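PDB 5BOV: putative epoxide hydrolase protein from Klebsiella pneumoniae subsp. pneumoniae, which is probably a hydrolase of the alpha/beta-hydrolase fold, perhaps acting on epoxides, with its substrate not established. Local coordinates for residues 45-48 with 49-52; 86-89 with 90-93; 176-179 with 180-184; 212-215 with 216-220. All blocks are in the same frame, centred on the assembly; numbering follows the deposited sequence.

Contact 1 of 4, residues 45-48 with 49-52; sequences QSYA and QVAP
The Tyr47 carbonyl receives the N-H of Ala51: Ala51 N lies 2.8 Å from Tyr47 O, with an N-H...O angle of 164°. Ala51 CB also lies 3.2 Å from Tyr47 O, so methyl and amide of one residue both pack on this oxygen. One step on, the ring of Pro52 sits against the next carbonyl, its CD 3.1 Å from Ala48 O; proline has no N-H to offer there. Tyr47 CG stands beside its backbone N (chi1 -58°), which sets the ring alongside Val50, whose CB is at the ring edge, near the ring plane, 4.1 Å from Tyr47 CD1. A water bridges the turn, donating to Ser46 O and accepting from Gln49 N at 2.9 Å. Further out, Tyr47 OH is hydrogen-bonded to Leu37 O at the end of strand 32-37, which ties the ring down, while Ser46 CB lies over one ring face, toward the rim. Val50 packs on Phe294 and Val295 of helix 291-303, and Ala51 on Val61 and Val63. The arrangement is the approach to helix 50-56, from a 3-10 segment through a turn, and that helix packs against the central sheet in this alpha/beta-hydrolase fold.

Contact 2 of 4, residues 86-89 with 90-93; sequences SAMA and ADIV
Asp91 folds its carboxylate back over the preceding turn, where CG comes to 3.1 Å from Ala87 O and OD2 to 3.5 Å from Met88 CA. These are two turns of helix 85-98, which packs beside the central sheet of the alpha/beta-hydrolase fold, between strands 59-74 and 104-108 in the chain. CG of Asp91 stands beside its own backbone N, anti to the carbonyl carbon (chi1 -67°), and that torsion lays the carboxylate back along the helix. Both carboxylate oxygens therefore sit close to a backbone oxygen, an electrostatically unfavourable neighbour. The salt bridge from Asp91 OD2 to Arg67 NE probably offsets this, and it joins the helix to strand 59-74.

The other side chains that meet the preceding turn are apolar. Ala90 CB rests 3.4 Å from Ser86 O, and Ile92 bends CG1 back to 3.5 Å from Met88 O. Ala89 touches Ile118 of helix 111-122, and Ala87 touches Tyr230. Met88, a selenomethionine, leaves the helix to pack on Trp111, Arg114 and Thr115. At the start of the helix, Ser86 OG is hydrogen-bonded to Glu234 of helix 231-238.

Four consecutive i to i+4 backbone bonds run between these turns. Asp91 N to Ala87 O is the most bent of them at 148°. In the last, Val93 N reaches Ala89 O at 3.1 Å, while Val93 CG2 lies 3.6 Å from that same oxygen.

Contact 3 of 4, residues 176-179 with 180-184; sequences HDFA and KFIWH
Phe178 and Ile182, one turn apart, make the close side-chain contact: Phe178 CE1 is 3.6 Å from Ile182 CG1 and 3.9 Å from Ile182 CD1, the two side chains slanting across each other. Phe178 has CG anti to its backbone N (chi1 -166°), which swings the ring forward along the helix to Ile182. Ile182 N bonds to Phe178 O at 3.0 Å, in the carbonyl plane, and CG1 closes on the same oxygen at 3.4 Å. On the buried flank Trp183 lays CD1 3.2 Å from Ala179 O, while its NE1 is hydrogen-bonded to Pro41 O and its ring stacks with Tyr42.

These residues lie on helix 175-186, one of the run of helices between strands 127-133 and 247-252, where alpha/beta hydrolases commonly carry their cap. Trp183 and Ile182 tie it to the loop after strand 32-37.

Elsewhere the packing is looser. Phe181, exposed, meets the preceding turn with little more than CB, 3.4 Å from Asp177 O, and its ring leads away. His176 ND1 makes a weak hydrogen bond to Asp177 OD1, at 3.3 Å, and its ring meets Phe197 edge-to-face. Lys180 runs out as an extended chain, and its NZ forms a salt bridge with Asp194 of helix 194-201.

Contact 4 of 4, residues 212-215 with 216-220; sequences ITIS and NYRWR
Helix 209-220 belongs to the probable cap of this alpha/beta hydrolase, and its later turns are joined here by side chains as well as backbone. Ile214 and Arg218 run alongside each other, and Ile214 CG2 sits over one face of the guanidinium, toward its rim, at a doubtfully short 3.1 Å from Arg218 NE. Arg218 reaches it as an extended chain from CG to NE, its CG beside the backbone N (chi1 -71°). Its NE is then fixed by a hydrogen bond to Phe162 O at the end of helix 157-162.

On another side of the helix Tyr217 leans back over the previous turn, with CD2 3.2 Å from Thr213 O and 4.1 Å from Thr213 CG2. Asn216, its neighbour in sequence, lays ND2 over the centre of the Tyr217 ring, 3.2 Å above the plane, while Asn216 OD1 is held by Arg114. Tyr217 OH is hydrogen-bonded to Trp111 NE1, and the ring meets Trp40 edge-to-face.

Beneath the side chains, backbone bonds bind each residue to the one four before it; Trp219 N to Ser215 O is 2.8 Å at 166°. Ser215 OG is gripped by both Glu224 and Gly83 N. Tyr217 also touches a GxDxG sequence that may form a nucleophile elbow, so this face of the helix is consistent with the cap side of an alpha/beta-hydrolase active site.

Contacts 2 and 4 are the buried pair and the only two that touch: Met88 CE packs 3.9 Å from Asn216 OD1 and 4.1 Å from Ile212 CG2, joining a sheet-flanking helix to the probable cap. Contacts 1 and 3 are partly buried, with their centres about 21 Å apart, and both reach the loop after strand 32-37, one lying in it and the other packing on it. Contacts 2, 3 and 4 are regular helix turns, whereas contact 1 is the turn that leads toward a helix, with a bridging water. Small residues and an aspartate paired with Arg67 outside it mark contact 2; large aromatics dominate contact 3, and contact 4 mixes aromatic, amide and guanidinium groups.

Contact 1 of 4, residues 45-48 with 49-52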
ATOM      1  N   GLN A  45       2.637   8.081  -7.747  1.00  7.79           N
ATOM      2  CA  GLN A  45       2.933   9.482  -7.535  1.00  7.91           C
ATOM      3  C   GLN A  45       3.038   9.870  -6.074  1.00  7.86           C
ATOM      4  O   GLN A  45       3.585  10.925  -5.716  1.00  8.22           O
ATOM      5  CB  GLN A  45       1.918  10.394  -8.252  1.00  8.26           C
ATOM      6  CG  GLN A  45       1.807  10.183  -9.757  1.00  8.77           C
ATOM      7  CD  GLN A  45       3.140  10.160 -10.519  1.00  9.14           C
ATOM      8  OE1 GLN A  45       3.279   9.320 -11.472  1.00 10.79           O
ATOM      9  NE2 GLN A  45       4.012  10.994 -10.215  1.00  8.93           N
ATOM     10  N   SER A  46       2.523   9.021  -5.185  1.00  7.70           N
ATOM     11  CA  SER A  46       2.691   9.210  -3.763  1.00  7.62           C
ATOM     12  C   SER A  46       4.209   9.290  -3.375  1.00  7.27           C
ATOM     13  O   SER A  46       4.521   9.930  -2.369  1.00  7.82           O
ATOM     14  CB  SER A  46       2.107   8.021  -3.003  1.00  7.86           C
ATOM     15  OG  SER A  46       0.702   7.914  -3.166  1.00  8.36           O
ATOM     16  N   TYR A  47       5.068   8.732  -4.235  1.00  7.14           N
ATOM     17  CA  TYR A  47       6.491   8.695  -4.013  1.00  6.99           C
ATOM     18  C   TYR A  47       7.267   9.459  -5.042  1.00  7.30           C
ATOM     19  O   TYR A  47       8.487   9.353  -5.065  1.00  7.43           O
ATOM     20  CB  TYR A  47       6.934   7.240  -3.958  1.00  7.00           C
ATOM     21  CG  TYR A  47       6.212   6.446  -2.871  1.00  6.94           C
ATOM     22  CD1 TYR A  47       6.513   6.659  -1.529  1.00  6.92           C
ATOM     23  CD2 TYR A  47       5.221   5.520  -3.187  1.00  7.05           C
ATOM     24  CE1 TYR A  47       5.925   5.931  -0.527  1.00  6.86           C
ATOM     25  CE2 TYR A  47       4.567   4.793  -2.185  1.00  6.74           C
ATOM     26  CZ  TYR A  47       4.899   5.001  -0.862  1.00  6.92           C
ATOM     27  OH  TYR A  47       4.323   4.273   0.142  1.00  7.03           O
ATOM     28  N   ALA A  48       6.629  10.404  -5.741  1.00  7.68           N
ATOM     29  CA  ALA A  48       7.351  11.150  -6.777  1.00  8.28           C
ATOM     30  C   ALA A  48       8.392  12.054  -6.200  1.00  8.79           C
ATOM     31  O   ALA A  48       9.323  12.466  -6.940  1.00  8.62           O
ATOM     32  CB  ALA A  48       6.388  11.928  -7.652  1.00  8.55           C
ATOM     33  N   GLN A  49       8.226  12.529  -4.975  1.00  9.35           N
ATOM     34  CA  GLN A  49       9.255  13.307  -4.271  1.00 10.31           C
ATOM     35  C   GLN A  49      10.119  12.469  -3.359  1.00  9.80           C
ATOM     36  O   GLN A  49      11.371  12.631  -3.335  1.00 10.06           O
ATOM     37  CB  GLN A  49       8.678  14.505  -3.527  1.00 12.10           C
ATOM     38  CG  GLN A  49       8.003  15.438  -4.490  1.00 13.94           C
ATOM     39  CD  GLN A  49       7.434  16.677  -3.780  1.00 18.46           C
ATOM     40  OE1 GLN A  49       6.465  16.600  -3.022  1.00 19.35           O
ATOM     41  NE2 GLN A  49       8.004  17.866  -4.085  1.00 21.79           N
ATOM     42  N   VAL A  50       9.532  11.505  -2.690  1.00  8.76           N
ATOM     43  CA  VAL A  50      10.307  10.616  -1.814  1.00  8.64           C
ATOM     44  C   VAL A  50      11.361   9.852  -2.577  1.00  9.07           C
ATOM     45  O   VAL A  50      12.531   9.758  -2.132  1.00  9.03           O
ATOM     46  CB  VAL A  50       9.366   9.609  -1.108  1.00  8.56           C
ATOM     47  CG1 VAL A  50      10.121   8.487  -0.409  1.00  8.04           C
ATOM     48  CG2 VAL A  50       8.426  10.325  -0.166  1.00  8.79           C
ATOM     49  N   ALA A  51      10.998   9.274  -3.725  1.00  8.76           N
ATOM     50  CA  ALA A  51      11.921   8.377  -4.398  1.00  9.07           C
ATOM     51  C   ALA A  51      13.187   9.072  -4.928  1.00  9.23           C
ATOM     52  O   ALA A  51      14.288   8.597  -4.669  1.00  9.20           O
ATOM     53  CB  ALA A  51      11.164   7.596  -5.502  1.00  8.89           C
ATOM     54  N   PRO A  52      13.081  10.252  -5.592  1.00  9.23           N
ATOM     55  CA  PRO A  52      14.299  10.826  -6.071  1.00  9.50           C
ATOM     56  C   PRO A  52      15.158  11.320  -4.923  1.00  9.51           C
ATOM     57  O   PRO A  52      16.385  11.332  -5.072  1.00  9.58           O
ATOM     58  CB  PRO A  52      13.840  12.001  -6.953  1.00  9.84           C
ATOM     59  CG  PRO A  52      12.435  11.690  -7.326  1.00 10.36           C
ATOM     60  CD  PRO A  52      11.893  10.833  -6.269  1.00  9.81           C
TER
HETATM   61  O   HOH W   1       6.505  11.848  -2.746  1.00 10.25           O

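Contact 2 of 4, residues 86-89 with 90-93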
ATOM      1  N   SER A  86      -2.895 -11.371   0.715  1.00 11.37           N
ATOM      2  CA  SER A  86      -1.680 -12.069   0.448  1.00 11.40           C
ATOM      3  C   SER A  86      -1.319 -12.118  -1.045  1.00 11.22           C
ATOM      4  O   SER A  86      -0.159 -12.362  -1.404  1.00 11.27           O
ATOM      5  CB  SER A  86      -1.668 -13.479   1.048  1.00 12.01           C
ATOM      6  OG  SER A  86      -2.736 -14.262   0.476  1.00 12.76           O
ATOM      7  N   ALA A  87      -2.294 -11.878  -1.924  1.00 10.83           N
ATOM      8  CA  ALA A  87      -2.033 -11.862  -3.367  1.00 10.83           C
ATOM      9  C   ALA A  87      -1.094 -10.708  -3.705  1.00 10.72           C
ATOM     10  O   ALA A  87      -0.146 -10.880  -4.481  1.00 10.63           O
ATOM     11  CB  ALA A  87      -3.328 -11.806  -4.161  1.00 11.19           C
HETATM   12  N   MSE A  88      -1.302  -9.542  -3.091  1.00  9.92           N
HETATM   13  CA  MSE A  88      -0.448  -8.414  -3.328  1.00 10.32           C
HETATM   14  C   MSE A  88       0.920  -8.621  -2.735  1.00 10.14           C
HETATM   15  O   MSE A  88       1.913  -8.215  -3.350  1.00 10.32           O
HETATM   16  CB  MSE A  88      -1.074  -7.123  -2.791  1.00 10.16           C
HETATM   17  CG  MSE A  88      -2.422  -6.903  -3.505  1.00 11.54           C
HETATM   18 SE   MSE A  88      -3.175  -5.206  -2.909  0.75 13.19          SE
HETATM   19  CE  MSE A  88      -5.061  -5.613  -3.369  1.00 11.64           C
ATOM     20  N   ALA A  89       1.010  -9.232  -1.546  1.00 10.42           N
ATOM     21  CA  ALA A  89       2.299  -9.567  -0.973  1.00 10.45           C
ATOM     22  C   ALA A  89       3.079 -10.518  -1.891  1.00 10.83           C
ATOM     23  O   ALA A  89       4.278 -10.304  -2.172  1.00 10.31           O
ATOM     24  CB  ALA A  89       2.115 -10.161   0.409  1.00 11.10           C
ATOM     25  N   ALA A  90       2.387 -11.544  -2.403  1.00 11.15           N
ATOM     26  CA  ALA A  90       3.030 -12.475  -3.341  1.00 12.04           C
ATOM     27  C   ALA A  90       3.544 -11.748  -4.577  1.00 11.72           C
ATOM     28  O   ALA A  90       4.655 -12.051  -5.048  1.00 12.25           O
ATOM     29  CB  ALA A  90       2.065 -13.578  -3.733  1.00 12.20           C
ATOM     30  N   ASP A  91       2.774 -10.747  -5.083  1.00 11.33           N
ATOM     31  CA  ASP A  91       3.163  -9.978  -6.247  1.00 11.04           C
ATOM     32  C   ASP A  91       4.550  -9.287  -5.969  1.00 10.76           C
ATOM     33  O   ASP A  91       5.445  -9.236  -6.830  1.00 10.23           O
ATOM     34  CB  ASP A  91       2.205  -8.851  -6.567  1.00 10.98           C
ATOM     35  CG  ASP A  91       0.809  -9.291  -7.021  1.00 11.09           C
ATOM     36  OD1 ASP A  91       0.709 -10.411  -7.630  1.00 12.04           O
ATOM     37  OD2 ASP A  91      -0.111  -8.467  -6.847  1.00 11.01           O
ATOM     38  N   ILE A  92       4.694  -8.740  -4.776  1.00 10.67           N
ATOM     39  CA  ILE A  92       5.920  -8.041  -4.442  1.00 10.97           C
ATOM     40  C   ILE A  92       7.114  -8.955  -4.338  1.00 11.45           C
ATOM     41  O   ILE A  92       8.242  -8.631  -4.758  1.00 12.05           O
ATOM     42  CB  ILE A  92       5.741  -7.099  -3.189  1.00 11.18           C
ATOM     43  CG1 ILE A  92       4.670  -6.047  -3.472  1.00 11.47           C
ATOM     44  CG2 ILE A  92       7.064  -6.475  -2.767  1.00 11.14           C
ATOM     45  CD1 ILE A  92       4.761  -5.287  -4.802  1.00 11.91           C
ATOM     46  N   VAL A  93       6.908 -10.140  -3.769  1.00 11.64           N
ATOM     47  CA  VAL A  93       7.964 -11.130  -3.676  1.00 12.61           C
ATOM     48  C   VAL A  93       8.356 -11.586  -5.119  1.00 11.96           C
ATOM     49  O   VAL A  93       9.544 -11.703  -5.411  1.00 12.46           O
ATOM     50  CB  VAL A  93       7.612 -12.351  -2.817  1.00 13.39           C
ATOM     51  CG1 VAL A  93       8.704 -13.424  -2.876  1.00 15.07           C
ATOM     52  CG2 VAL A  93       7.416 -11.898  -1.409  1.00 13.55           C
TER

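Contact 3 of 4, residues 176-179 with 180-184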
ATOM      1  N   HIS A 176     -13.295   8.638 -10.990  1.00 13.40           N
ATOM      2  CA  HIS A 176     -12.581   9.845 -10.696  1.00 13.00           C
ATOM      3  C   HIS A 176     -13.160  10.651  -9.558  1.00 12.96           C
ATOM      4  O   HIS A 176     -12.497  11.076  -8.594  1.00 11.37           O
ATOM      5  CB  HIS A 176     -12.584  10.695 -12.049  1.00 13.40           C
ATOM      6  CG  HIS A 176     -11.865  11.982 -11.962  1.00 14.19           C
ATOM      7  ND1 HIS A 176     -12.354  13.085 -11.299  1.00 15.46           N
ATOM      8  CD2 HIS A 176     -10.674  12.358 -12.492  1.00 14.09           C
ATOM      9  CE1 HIS A 176     -11.491  14.087 -11.411  1.00 15.16           C
ATOM     10  NE2 HIS A 176     -10.481  13.666 -12.139  1.00 15.44           N
ATOM     11  N   ASP A 177     -14.448  10.984  -9.633  1.00 12.89           N
ATOM     12  CA  ASP A 177     -15.092  11.737  -8.582  1.00 13.77           C
ATOM     13  C   ASP A 177     -15.131  11.033  -7.221  1.00 12.02           C
ATOM     14  O   ASP A 177     -15.043  11.652  -6.187  1.00 11.47           O
ATOM     15  CB  ASP A 177     -16.515  12.137  -8.967  1.00 15.62           C
ATOM     16  CG  ASP A 177     -16.545  13.145 -10.143  1.00 17.77           C
ATOM     17  OD1 ASP A 177     -15.510  13.764 -10.463  1.00 19.49           O
ATOM     18  OD2 ASP A 177     -17.663  13.250 -10.725  1.00 20.99           O
ATOM     19  N   PHE A 178     -15.303   9.733  -7.277  1.00 11.23           N
ATOM     20  CA  PHE A 178     -15.408   8.936  -6.058  1.00 10.42           C
ATOM     21  C   PHE A 178     -14.038   8.907  -5.355  1.00  9.99           C
ATOM     22  O   PHE A 178     -13.959   9.254  -4.165  1.00  9.98           O
ATOM     23  CB  PHE A 178     -15.902   7.518  -6.354  1.00 10.32           C
ATOM     24  CG  PHE A 178     -16.335   6.783  -5.111  1.00 10.20           C
ATOM     25  CD1 PHE A 178     -15.438   6.304  -4.191  1.00  9.91           C
ATOM     26  CD2 PHE A 178     -17.683   6.581  -4.854  1.00 10.60           C
ATOM     27  CE1 PHE A 178     -15.849   5.670  -3.022  1.00  9.86           C
ATOM     28  CE2 PHE A 178     -18.085   5.927  -3.690  1.00 10.46           C
ATOM     29  CZ  PHE A 178     -17.193   5.509  -2.747  1.00 10.45           C
ATOM     30  N   ALA A 179     -12.987   8.661  -6.122  1.00  9.96           N
ATOM     31  CA  ALA A 179     -11.658   8.630  -5.508  1.00  9.69           C
ATOM     32  C   ALA A 179     -11.303  10.015  -4.994  1.00  9.95           C
ATOM     33  O   ALA A 179     -10.671  10.138  -3.932  1.00  9.86           O
ATOM     34  CB  ALA A 179     -10.606   8.130  -6.500  1.00  9.64           C
ATOM     35  N   LYS A 180     -11.646  11.070  -5.723  1.00 10.42           N
ATOM     36  CA  LYS A 180     -11.282  12.396  -5.249  1.00 11.54           C
ATOM     37  C   LYS A 180     -11.994  12.740  -3.924  1.00 11.47           C
ATOM     38  O   LYS A 180     -11.423  13.325  -3.042  1.00 11.21           O
ATOM     39  CB  LYS A 180     -11.607  13.489  -6.314  1.00 12.47           C
ATOM     40  CG  LYS A 180     -10.968  14.842  -6.009  1.00 13.58           C
ATOM     41  CD  LYS A 180     -11.278  15.789  -7.192  1.00 15.64           C
ATOM     42  CE  LYS A 180     -10.404  17.025  -7.140  1.00 16.49           C
ATOM     43  NZ  LYS A 180     -10.617  17.917  -8.313  1.00 18.24           N
ATOM     44  N   PHE A 181     -13.283  12.360  -3.824  1.00 11.28           N
ATOM     45  CA  PHE A 181     -13.999  12.534  -2.595  1.00 12.23           C
ATOM     46  C   PHE A 181     -13.338  11.779  -1.424  1.00 11.07           C
ATOM     47  O   PHE A 181     -13.161  12.329  -0.336  1.00 11.00           O
ATOM     48  CB  PHE A 181     -15.448  12.078  -2.852  1.00 13.32           C
ATOM     49  CG  PHE A 181     -16.384  12.309  -1.707  1.00 15.04           C
ATOM     50  CD1 PHE A 181     -16.958  13.541  -1.493  1.00 18.71           C
ATOM     51  CD2 PHE A 181     -16.688  11.304  -0.870  1.00 16.19           C
ATOM     52  CE1 PHE A 181     -17.857  13.759  -0.437  1.00 19.87           C
ATOM     53  CE2 PHE A 181     -17.547  11.481   0.165  1.00 17.25           C
ATOM     54  CZ  PHE A 181     -18.095  12.714   0.425  1.00 19.54           C
ATOM     55  N   ILE A 182     -12.910  10.550  -1.710  1.00 10.30           N
ATOM     56  CA  ILE A 182     -12.212   9.797  -0.733  1.00  9.75           C
ATOM     57  C   ILE A 182     -10.890  10.522  -0.305  1.00  9.31           C
ATOM     58  O   ILE A 182     -10.522  10.526   0.866  1.00  9.30           O
ATOM     59  CB  ILE A 182     -11.929   8.377  -1.219  1.00  9.90           C
ATOM     60  CG1 ILE A 182     -13.259   7.563  -1.333  1.00 10.25           C
ATOM     61  CG2 ILE A 182     -10.939   7.673  -0.318  1.00  9.85           C
ATOM     62  CD1 ILE A 182     -13.997   7.333  -0.014  1.00 10.71           C
ATOM     63  N   TRP A 183     -10.121  11.060  -1.263  1.00  9.17           N
ATOM     64  CA  TRP A 183      -8.916  11.743  -0.888  1.00  9.15           C
ATOM     65  C   TRP A 183      -9.180  12.869   0.111  1.00  9.85           C
ATOM     66  O   TRP A 183      -8.473  13.042   1.084  1.00  9.79           O
ATOM     67  CB  TRP A 183      -8.190  12.336  -2.128  1.00  9.20           C
ATOM     68  CG  TRP A 183      -7.346  11.485  -2.976  1.00  8.85           C
ATOM     69  CD1 TRP A 183      -7.556  10.210  -3.308  1.00  8.59           C
ATOM     70  CD2 TRP A 183      -6.183  11.903  -3.714  1.00  8.77           C
ATOM     71  NE1 TRP A 183      -6.581   9.776  -4.157  1.00  8.62           N
ATOM     72  CE2 TRP A 183      -5.741  10.809  -4.438  1.00  8.78           C
ATOM     73  CE3 TRP A 183      -5.487  13.095  -3.806  1.00  9.20           C
ATOM     74  CZ2 TRP A 183      -4.632  10.861  -5.275  1.00  8.86           C
ATOM     75  CZ3 TRP A 183      -4.341  13.146  -4.601  1.00  8.95           C
ATOM     76  CH2 TRP A 183      -3.945  12.072  -5.319  1.00  9.01           C
ATOM     77  N   HIS A 184     -10.229  13.628  -0.155  1.00 10.93           N
ATOM     78  CA  HIS A 184     -10.586  14.781   0.723  1.00 11.94           C
ATOM     79  C   HIS A 184     -11.065  14.274   2.075  1.00 12.38           C
ATOM     80  O   HIS A 184     -10.710  14.861   3.066  1.00 13.34           O
ATOM     81  CB  HIS A 184     -11.726  15.615   0.101  1.00 13.82           C
ATOM     82  CG  HIS A 184     -11.305  16.536  -0.991  1.00 15.75           C
ATOM     83  ND1 HIS A 184     -10.293  17.469  -0.843  1.00 16.87           N
ATOM     84  CD2 HIS A 184     -11.781  16.701  -2.251  1.00 17.24           C
ATOM     85  CE1 HIS A 184     -10.149  18.144  -1.959  1.00 17.56           C
ATOM     86  NE2 HIS A 184     -11.068  17.732  -2.821  1.00 18.18           N
TER

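Contact 4 of 4, residues 212-215 with 216-220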
ATOM      1  N   ILE A 212     -10.464  -4.972  -8.762  1.00  9.99           N
ATOM      2  CA  ILE A 212      -9.516  -5.172  -7.648  1.00  9.88           C
ATOM      3  C   ILE A 212     -10.020  -4.457  -6.401  1.00  9.80           C
ATOM      4  O   ILE A 212      -9.930  -5.011  -5.268  1.00  9.46           O
ATOM      5  CB  ILE A 212      -8.093  -4.717  -8.021  1.00 10.33           C
ATOM      6  CG1 ILE A 212      -7.538  -5.602  -9.126  1.00 10.56           C
ATOM      7  CG2 ILE A 212      -7.158  -4.743  -6.808  1.00 10.27           C
ATOM      8  CD1 ILE A 212      -7.385  -7.063  -8.789  1.00 11.21           C
ATOM      9  N   THR A 213     -10.520  -3.232  -6.564  1.00  9.68           N
ATOM     10  CA  THR A 213     -11.032  -2.476  -5.450  1.00  9.66           C
ATOM     11  C   THR A 213     -12.189  -3.244  -4.780  1.00 10.36           C
ATOM     12  O   THR A 213     -12.223  -3.430  -3.536  1.00  9.83           O
ATOM     13  CB  THR A 213     -11.530  -1.125  -5.906  1.00  9.84           C
ATOM     14  OG1 THR A 213     -10.418  -0.355  -6.397  1.00  9.69           O
ATOM     15  CG2 THR A 213     -12.176  -0.314  -4.769  1.00  9.84           C
ATOM     16  N   ILE A 214     -13.168  -3.646  -5.577  1.00 11.50           N
ATOM     17  CA  ILE A 214     -14.368  -4.311  -5.005  1.00 12.25           C
ATOM     18  C   ILE A 214     -13.964  -5.632  -4.340  1.00 12.10           C
ATOM     19  O   ILE A 214     -14.455  -5.976  -3.241  1.00 12.00           O
ATOM     20  CB  ILE A 214     -15.402  -4.548  -6.120  1.00 13.92           C
ATOM     21  CG1 ILE A 214     -15.894  -3.236  -6.694  1.00 15.05           C
ATOM     22  CG2 ILE A 214     -16.571  -5.412  -5.666  1.00 15.66           C
ATOM     23  CD1 ILE A 214     -16.361  -2.193  -5.760  1.00 15.31           C
ATOM     24  N   SER A 215     -13.095  -6.378  -5.012  1.00 12.11           N
ATOM     25  CA  SER A 215     -12.585  -7.616  -4.461  1.00 12.12           C
ATOM     26  C   SER A 215     -11.868  -7.377  -3.112  1.00 11.57           C
ATOM     27  O   SER A 215     -12.066  -8.129  -2.143  1.00 11.87           O
ATOM     28  CB  SER A 215     -11.650  -8.337  -5.415  1.00 12.30           C
ATOM     29  OG  SER A 215     -11.070  -9.502  -4.825  1.00 12.38           O
ATOM     30  N   ASN A 216     -10.962  -6.408  -3.068  1.00 11.10           N
ATOM     31  CA  ASN A 216     -10.262  -6.077  -1.819  1.00 10.94           C
ATOM     32  C   ASN A 216     -11.229  -5.898  -0.643  1.00 10.88           C
ATOM     33  O   ASN A 216     -11.021  -6.513   0.418  1.00 10.74           O
ATOM     34  CB  ASN A 216      -9.379  -4.827  -2.007  1.00 10.77           C
ATOM     35  CG  ASN A 216      -8.695  -4.410  -0.735  1.00 10.73           C
ATOM     36  OD1 ASN A 216      -7.566  -4.806  -0.458  1.00 11.36           O
ATOM     37  ND2 ASN A 216      -9.360  -3.567   0.052  1.00 10.54           N
ATOM     38  N   TYR A 217     -12.267  -5.071  -0.854  1.00 10.94           N
ATOM     39  CA  TYR A 217     -13.202  -4.741   0.222  1.00 11.39           C
ATOM     40  C   TYR A 217     -14.243  -5.865   0.507  1.00 12.41           C
ATOM     41  O   TYR A 217     -14.540  -6.125   1.682  1.00 12.18           O
ATOM     42  CB  TYR A 217     -13.821  -3.353   0.021  1.00 11.51           C
ATOM     43  CG  TYR A 217     -12.780  -2.322   0.203  1.00 11.27           C
ATOM     44  CD1 TYR A 217     -12.202  -2.077   1.454  1.00 10.99           C
ATOM     45  CD2 TYR A 217     -12.212  -1.662  -0.877  1.00 11.51           C
ATOM     46  CE1 TYR A 217     -11.130  -1.186   1.613  1.00 11.53           C
ATOM     47  CE2 TYR A 217     -11.199  -0.735  -0.691  1.00 11.39           C
ATOM     48  CZ  TYR A 217     -10.653  -0.524   0.548  1.00 11.05           C
ATOM     49  OH  TYR A 217      -9.560   0.325   0.676  1.00 11.33           O
ATOM     50  N   ARG A 218     -14.618  -6.622  -0.525  1.00 12.74           N
ATOM     51  CA  ARG A 218     -15.463  -7.774  -0.278  1.00 13.79           C
ATOM     52  C   ARG A 218     -14.684  -8.847   0.471  1.00 13.56           C
ATOM     53  O   ARG A 218     -15.225  -9.474   1.425  1.00 13.64           O
ATOM     54  CB  ARG A 218     -16.093  -8.297  -1.541  1.00 14.56           C
ATOM     55  CG  ARG A 218     -17.150  -7.341  -2.039  1.00 16.03           C
ATOM     56  CD  ARG A 218     -17.756  -7.819  -3.343  1.00 19.14           C
ATOM     57  NE  ARG A 218     -18.665  -6.742  -3.806  1.00 21.45           N
ATOM     58  CZ  ARG A 218     -19.408  -6.813  -4.884  1.00 22.75           C
ATOM     59  NH1 ARG A 218     -19.357  -7.920  -5.640  1.00 23.01           N
ATOM     60  NH2 ARG A 218     -20.162  -5.759  -5.250  1.00 23.91           N
ATOM     61  N   TRP A 219     -13.425  -9.092   0.111  1.00 12.96           N
ATOM     62  CA  TRP A 219     -12.663 -10.073   0.863  1.00 13.13           C
ATOM     63  C   TRP A 219     -12.535  -9.679   2.327  1.00 13.66           C
ATOM     64  O   TRP A 219     -12.715 -10.488   3.205  1.00 12.76           O
ATOM     65  CB  TRP A 219     -11.249 -10.313   0.250  1.00 13.09           C
ATOM     66  CG  TRP A 219     -10.493 -11.466   0.916  1.00 13.21           C
ATOM     67  CD1 TRP A 219     -10.398 -12.739   0.460  1.00 14.06           C
ATOM     68  CD2 TRP A 219      -9.718 -11.419   2.110  1.00 13.55           C
ATOM     69  NE1 TRP A 219      -9.673 -13.498   1.307  1.00 13.90           N
ATOM     70  CE2 TRP A 219      -9.225 -12.705   2.330  1.00 14.00           C
ATOM     71  CE3 TRP A 219      -9.441 -10.434   3.035  1.00 12.99           C
ATOM     72  CZ2 TRP A 219      -8.425 -13.013   3.381  1.00 14.51           C
ATOM     73  CZ3 TRP A 219      -8.635 -10.730   4.079  1.00 13.70           C
ATOM     74  CH2 TRP A 219      -8.133 -12.007   4.263  1.00 14.30           C
ATOM     75  N   ARG A 220     -12.289  -8.393   2.582  1.00 14.03           N
ATOM     76  CA  ARG A 220     -12.031  -7.915   3.910  1.00 16.51           C
ATOM     77  C   ARG A 220     -13.242  -8.151   4.829  1.00 15.61           C
ATOM     78  O   ARG A 220     -13.064  -8.404   6.004  1.00 15.74           O
ATOM     79  CB  ARG A 220     -11.750  -6.428   3.833  1.00 20.01           C
ATOM     80  CG  ARG A 220     -11.354  -5.793   5.115  1.00 25.95           C
ATOM     81  CD  ARG A 220     -11.024  -4.319   4.833  1.00 31.98           C
ATOM     82  NE  ARG A 220     -11.086  -3.581   6.097  1.00 38.51           N
ATOM     83  CZ  ARG A 220     -10.149  -3.592   7.015  1.00 48.10           C
ATOM     84  NH1 ARG A 220      -9.014  -4.278   6.828  1.00 55.28           N
ATOM     85  NH2 ARG A 220     -10.344  -2.902   8.129  1.00 52.10           N
TER